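Local coordinates for protein alpha-rhamnosidase (Dictyoglomus thermophilum, PDB 6I60) that probably hydrolyses terminal non-reducing alpha-L-rhamnose residues in alpha-L-rhamnosides, at residues 508-520 with 820-832. Residues are numbered along the deposited sequence; the frame is centred on the assembly and turned at random.
Sequences GDAQLSAEEAIFN and HIMFGSVDAWFYR
With CG anti to the carbonyl carbon in both Asn520 (chi1 -81°) and Tyr831 (chi1 -79°), the amide of one and the phenol of the other are brought together where helix 514-520 crosses helix 826-832. Tyr831 OH donates to Asn520 OD1, which lies at the edge of the phenol ring, while Asn520 ND2 reaches Asp827 OD2 at 2.7 Å. This second bond is fairly straight (163°) and close to the amide plane, and it meets the carboxylate on its anti side, tilted out of the carboxylate plane; His479 takes the other oxygen, Asp827 OD1. The rings of Phe519 and Tyr831 lie nearly parallel but so displaced that they hardly overlap, centroids 5.0 Å apart; the contact is mostly CH-pi, each CB over the other's ring. Arg832 CG closes on Phe519 CZ at 3.5 Å, whereas its guanidinium turns to Asp769. The methyl of Ala828 fits against the extended chain of Glu515, whose carboxylate is held by Arg765 and Tyr575. At the other end Asp509 and Met822 run alongside, Met822 SD 3.4 Å from Asp509 OD2, and a water accepts a hydrogen bond from Ile821 N and donates one to Asp509 OD2. The contact thus joins helices 507-512 and 514-520 to helix 826-835 and the residues leading into it, inside the six-hairpin glycosidase domain, in this family an (alpha/alpha)6 barrel. A leucine in place of Tyr831 takes away the phenol donor and the ring over Phe519 CB, and would probably leave the Asn520 amide freer to turn away from Asp827. That amide is both acceptor and donor, which would hold its orientation and link phenol to carboxylate, while the charged groups also find partners on neighbouring parts of the domain.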
loop_
_atom_site.group_PDB
_atom_site.type_symbol
_atom_site.label_atom_id
_atom_site.label_comp_id
_atom_site.label_asym_id
_atom_site.label_seq_id
_atom_site.Cartn_x
_atom_site.Cartn_y
_atom_site.Cartn_z
ATOM N N GLY A 508 -10.099 -3.735 -8.243
ATOM C CA GLY A 508 -10.213 -5.145 -7.905
ATOM C C GLY A 508 -8.917 -5.722 -7.365
ATOM O O GLY A 508 -8.911 -6.426 -6.350
ATOM N N ASP A 509 -7.801 -5.432 -8.037
ATOM C CA ASP A 509 -6.514 -5.946 -7.584
ATOM C C ASP A 509 -6.140 -5.393 -6.216
ATOM O O ASP A 509 -5.526 -6.099 -5.408
ATOM C CB ASP A 509 -5.427 -5.614 -8.607
ATOM C CG ASP A 509 -5.823 -5.995 -10.020
ATOM O OD1 ASP A 509 -7.028 -5.923 -10.341
ATOM O OD2 ASP A 509 -4.929 -6.369 -10.810
ATOM N N ALA A 510 -6.509 -4.140 -5.937
ATOM C CA ALA A 510 -6.191 -3.545 -4.645
ATOM C C ALA A 510 -7.042 -4.133 -3.528
ATOM O O ALA A 510 -6.585 -4.220 -2.382
ATOM C CB ALA A 510 -6.375 -2.030 -4.707
ATOM N N GLN A 511 -8.271 -4.546 -3.840
ATOM C CA GLN A 511 -9.151 -5.092 -2.813
ATOM C C GLN A 511 -8.727 -6.499 -2.409
ATOM O O GLN A 511 -8.687 -6.822 -1.216
ATOM C CB GLN A 511 -10.596 -5.090 -3.313
ATOM C CG GLN A 511 -11.559 -5.879 -2.443
ATOM C CD GLN A 511 -11.817 -7.277 -2.971
ATOM O OE1 GLN A 511 -11.983 -7.479 -4.176
ATOM N NE2 GLN A 511 -11.852 -8.252 -2.069
ATOM N N LEU A 512 -8.401 -7.347 -3.389
ATOM C CA LEU A 512 -8.105 -8.746 -3.097
ATOM C C LEU A 512 -6.762 -8.916 -2.398
ATOM O O LEU A 512 -6.568 -9.898 -1.671
ATOM C CB LEU A 512 -8.132 -9.566 -4.385
ATOM C CG LEU A 512 -9.496 -9.689 -5.064
ATOM C CD1 LEU A 512 -9.327 -10.106 -6.512
ATOM C CD2 LEU A 512 -10.388 -10.670 -4.315
ATOM N N SER A 513 -5.826 -7.991 -2.603
ATOM C CA SER A 513 -4.513 -8.069 -1.979
ATOM C C SER A 513 -4.367 -7.119 -0.797
ATOM O O SER A 513 -3.258 -6.961 -0.277
ATOM C CB SER A 513 -3.415 -7.797 -3.012
ATOM O OG SER A 513 -3.472 -6.467 -3.500
ATOM N N ALA A 514 -5.460 -6.495 -0.353
ATOM C CA ALA A 514 -5.365 -5.537 0.744
ATOM C C ALA A 514 -5.049 -6.230 2.063
ATOM O O ALA A 514 -4.305 -5.691 2.890
ATOM C CB ALA A 514 -6.658 -4.730 0.852
ATOM N N GLU A 515 -5.603 -7.426 2.280
ATOM C CA GLU A 515 -5.334 -8.147 3.520
ATOM C C GLU A 515 -3.885 -8.610 3.598
ATOM O O GLU A 515 -3.297 -8.627 4.687
ATOM C CB GLU A 515 -6.282 -9.338 3.653
ATOM C CG GLU A 515 -6.234 -10.025 5.009
ATOM C CD GLU A 515 -7.296 -11.098 5.158
ATOM O OE1 GLU A 515 -7.435 -11.934 4.241
ATOM O OE2 GLU A 515 -7.994 -11.105 6.194
ATOM N N GLU A 516 -3.290 -8.981 2.461
ATOM C CA GLU A 516 -1.895 -9.407 2.468
ATOM C C GLU A 516 -0.965 -8.245 2.791
ATOM O O GLU A 516 -0.041 -8.389 3.601
ATOM C CB GLU A 516 -1.532 -10.027 1.118
ATOM C CG GLU A 516 -0.043 -10.026 0.808
ATOM C CD GLU A 516 0.380 -8.826 -0.020
ATOM O OE1 GLU A 516 1.358 -8.151 0.367
ATOM O OE2 GLU A 516 -0.267 -8.555 -1.052
ATOM N N ALA A 517 -1.198 -7.086 2.170
ATOM C CA ALA A 517 -0.328 -5.933 2.389
ATOM C C ALA A 517 -0.384 -5.465 3.838
ATOM O O ALA A 517 0.632 -5.041 4.403
ATOM C CB ALA A 517 -0.719 -4.800 1.442
ATOM N N ILE A 518 -1.563 -5.536 4.455
ATOM C CA ILE A 518 -1.693 -5.140 5.854
ATOM C C ILE A 518 -0.872 -6.064 6.745
ATOM O O ILE A 518 -0.195 -5.612 7.677
ATOM C CB ILE A 518 -3.178 -5.115 6.259
ATOM C CG1 ILE A 518 -3.862 -3.876 5.681
ATOM C CG2 ILE A 518 -3.330 -5.145 7.769
ATOM C CD1 ILE A 518 -5.366 -3.882 5.845
ATOM N N PHE A 519 -0.902 -7.369 6.462
ATOM C CA PHE A 519 -0.128 -8.318 7.256
ATOM C C PHE A 519 1.371 -8.104 7.096
ATOM O O PHE A 519 2.131 -8.319 8.047
ATOM C CB PHE A 519 -0.491 -9.751 6.871
ATOM C CG PHE A 519 -1.469 -10.399 7.807
ATOM C CD1 PHE A 519 -2.808 -10.501 7.468
ATOM C CD2 PHE A 519 -1.050 -10.900 9.029
ATOM C CE1 PHE A 519 -3.712 -11.092 8.329
ATOM C CE2 PHE A 519 -1.949 -11.492 9.895
ATOM C CZ PHE A 519 -3.282 -11.588 9.545
ATOM N N ASN A 520 1.812 -7.675 5.915
ATOM C CA ASN A 520 3.236 -7.546 5.637
ATOM C C ASN A 520 3.777 -6.145 5.885
ATOM O O ASN A 520 4.940 -6.004 6.282
ATOM C CB ASN A 520 3.527 -7.945 4.187
ATOM C CG ASN A 520 3.629 -9.443 4.007
ATOM O OD1 ASN A 520 4.288 -10.130 4.788
ATOM N ND2 ASN A 520 2.973 -9.960 2.974
ATOM N N HIS A 820 2.247 -9.052 -11.215
ATOM C CA HIS A 820 0.919 -8.696 -10.747
ATOM C C HIS A 820 0.750 -9.068 -9.279
ATOM O O HIS A 820 1.471 -9.909 -8.736
ATOM C CB HIS A 820 -0.160 -9.380 -11.590
ATOM C CG HIS A 820 -0.634 -8.553 -12.744
ATOM N ND1 HIS A 820 0.232 -7.988 -13.656
ATOM C CD2 HIS A 820 -1.879 -8.188 -13.130
ATOM C CE1 HIS A 820 -0.464 -7.317 -14.559
ATOM N NE2 HIS A 820 -1.746 -7.421 -14.261
ATOM N N ILE A 821 -0.224 -8.425 -8.641
ATOM C CA ILE A 821 -0.459 -8.585 -7.211
ATOM C C ILE A 821 -1.846 -9.124 -6.896
ATOM O O ILE A 821 -2.114 -9.457 -5.730
ATOM C CB ILE A 821 -0.220 -7.254 -6.460
ATOM C CG1 ILE A 821 -0.064 -7.477 -4.952
ATOM C CG2 ILE A 821 -1.332 -6.258 -6.766
ATOM C CD1 ILE A 821 0.792 -8.669 -4.590
ATOM N N MET A 822 -2.733 -9.250 -7.888
ATOM C CA MET A 822 -4.102 -9.672 -7.606
ATOM C C MET A 822 -4.148 -11.084 -7.032
ATOM O O MET A 822 -4.968 -11.378 -6.155
ATOM C CB MET A 822 -4.951 -9.578 -8.873
ATOM C CG MET A 822 -4.226 -9.998 -10.142
ATOM S SD MET A 822 -5.181 -9.624 -11.626
ATOM C CE MET A 822 -4.589 -10.890 -12.744
ATOM N N PHE A 823 -3.272 -11.968 -7.506
ATOM C CA PHE A 823 -3.239 -13.339 -7.013
ATOM C C PHE A 823 -2.453 -13.491 -5.714
ATOM O O PHE A 823 -2.291 -14.621 -5.241
ATOM C CB PHE A 823 -2.650 -14.271 -8.079
ATOM C CG PHE A 823 -3.645 -14.714 -9.118
ATOM C CD1 PHE A 823 -4.764 -15.447 -8.758
ATOM C CD2 PHE A 823 -3.459 -14.396 -10.455
ATOM C CE1 PHE A 823 -5.680 -15.855 -9.713
ATOM C CE2 PHE A 823 -4.371 -14.802 -11.412
ATOM C CZ PHE A 823 -5.482 -15.534 -11.040
ATOM N N GLY A 824 -1.973 -12.396 -5.125
ATOM C CA GLY A 824 -1.157 -12.442 -3.928
ATOM C C GLY A 824 -1.897 -12.619 -2.622
ATOM O O GLY A 824 -1.274 -12.569 -1.559
ATOM N N SER A 825 -3.214 -12.833 -2.663
ATOM C CA SER A 825 -3.998 -12.974 -1.442
ATOM C C SER A 825 -3.655 -14.230 -0.652
ATOM O O SER A 825 -4.103 -14.359 0.492
ATOM C CB SER A 825 -5.490 -12.973 -1.776
ATOM O OG SER A 825 -5.750 -13.689 -2.970
ATOM N N VAL A 826 -2.881 -15.152 -1.225
ATOM C CA VAL A 826 -2.552 -16.385 -0.519
ATOM C C VAL A 826 -1.605 -16.109 0.640
ATOM O O VAL A 826 -1.568 -16.869 1.615
ATOM C CB VAL A 826 -1.967 -17.413 -1.504
ATOM C CG1 VAL A 826 -1.661 -18.727 -0.803
ATOM C CG2 VAL A 826 -2.939 -17.639 -2.632
ATOM N N ASP A 827 -0.838 -15.018 0.566
ATOM C CA ASP A 827 0.075 -14.691 1.655
ATOM C C ASP A 827 -0.674 -14.425 2.953
ATOM O O ASP A 827 -0.134 -14.661 4.039
ATOM C CB ASP A 827 0.936 -13.488 1.282
ATOM C CG ASP A 827 2.297 -13.528 1.940
ATOM O OD1 ASP A 827 3.047 -14.495 1.688
ATOM O OD2 ASP A 827 2.612 -12.601 2.716
ATOM N N ALA A 828 -1.912 -13.935 2.864
ATOM C CA ALA A 828 -2.729 -13.788 4.063
ATOM C C ALA A 828 -3.075 -15.142 4.668
ATOM O O ALA A 828 -3.181 -15.265 5.893
ATOM C CB ALA A 828 -4.002 -13.006 3.744
ATOM N N TRP A 829 -3.248 -16.165 3.828
ATOM C CA TRP A 829 -3.522 -17.504 4.336
ATOM C C TRP A 829 -2.328 -18.070 5.094
ATOM O O TRP A 829 -2.509 -18.832 6.050
ATOM C CB TRP A 829 -3.915 -18.427 3.182
ATOM C CG TRP A 829 -4.383 -19.779 3.616
ATOM C CD1 TRP A 829 -5.543 -20.075 4.268
ATOM C CD2 TRP A 829 -3.700 -21.024 3.424
ATOM N NE1 TRP A 829 -5.625 -21.427 4.498
ATOM C CE2 TRP A 829 -4.506 -22.032 3.989
ATOM C CE3 TRP A 829 -2.485 -21.383 2.832
ATOM C CZ2 TRP A 829 -4.137 -23.376 3.978
ATOM C CZ3 TRP A 829 -2.122 -22.719 2.821
ATOM C CH2 TRP A 829 -2.945 -23.699 3.391
ATOM N N PHE A 830 -1.108 -17.707 4.690
ATOM C CA PHE A 830 0.077 -18.191 5.392
ATOM C C PHE A 830 0.135 -17.651 6.816
ATOM O O PHE A 830 0.562 -18.357 7.736
ATOM C CB PHE A 830 1.341 -17.799 4.626
ATOM C CG PHE A 830 1.422 -18.378 3.245
ATOM C CD1 PHE A 830 0.801 -19.580 2.942
ATOM C CD2 PHE A 830 2.126 -17.723 2.248
ATOM C CE1 PHE A 830 0.881 -20.116 1.670
ATOM C CE2 PHE A 830 2.209 -18.252 0.974
ATOM C CZ PHE A 830 1.585 -19.451 0.685
ATOM N N TYR A 831 -0.291 -16.403 7.015
ATOM C CA TYR A 831 -0.249 -15.797 8.341
ATOM C C TYR A 831 -1.354 -16.340 9.241
ATOM O O TYR A 831 -1.098 -16.727 10.387
ATOM C CB TYR A 831 -0.368 -14.276 8.225
ATOM C CG TYR A 831 0.908 -13.563 7.839
ATOM C CD1 TYR A 831 1.236 -13.362 6.506
ATOM C CD2 TYR A 831 1.774 -13.074 8.808
ATOM C CE1 TYR A 831 2.398 -12.702 6.148
ATOM C CE2 TYR A 831 2.938 -12.413 8.459
ATOM C CZ TYR A 831 3.243 -12.230 7.128
ATOM O OH TYR A 831 4.398 -11.574 6.774
ATOM N N ARG A 832 -2.590 -16.379 8.733
ATOM C CA ARG A 832 -3.746 -16.653 9.578
ATOM C C ARG A 832 -3.963 -18.143 9.825
ATOM O O ARG A 832 -4.541 -18.512 10.854
ATOM C CB ARG A 832 -5.006 -16.051 8.952
ATOM C CG ARG A 832 -4.896 -14.573 8.604
ATOM C CD ARG A 832 -6.181 -14.042 7.972
ATOM N NE ARG A 832 -6.985 -15.103 7.371
ATOM C CZ ARG A 832 -8.203 -15.446 7.782
ATOM N NH1 ARG A 832 -8.768 -14.811 8.801
ATOM N NH2 ARG A 832 -8.857 -16.428 7.174
HETATM O O HOH W 1 -2.202 -6.954 -9.877
#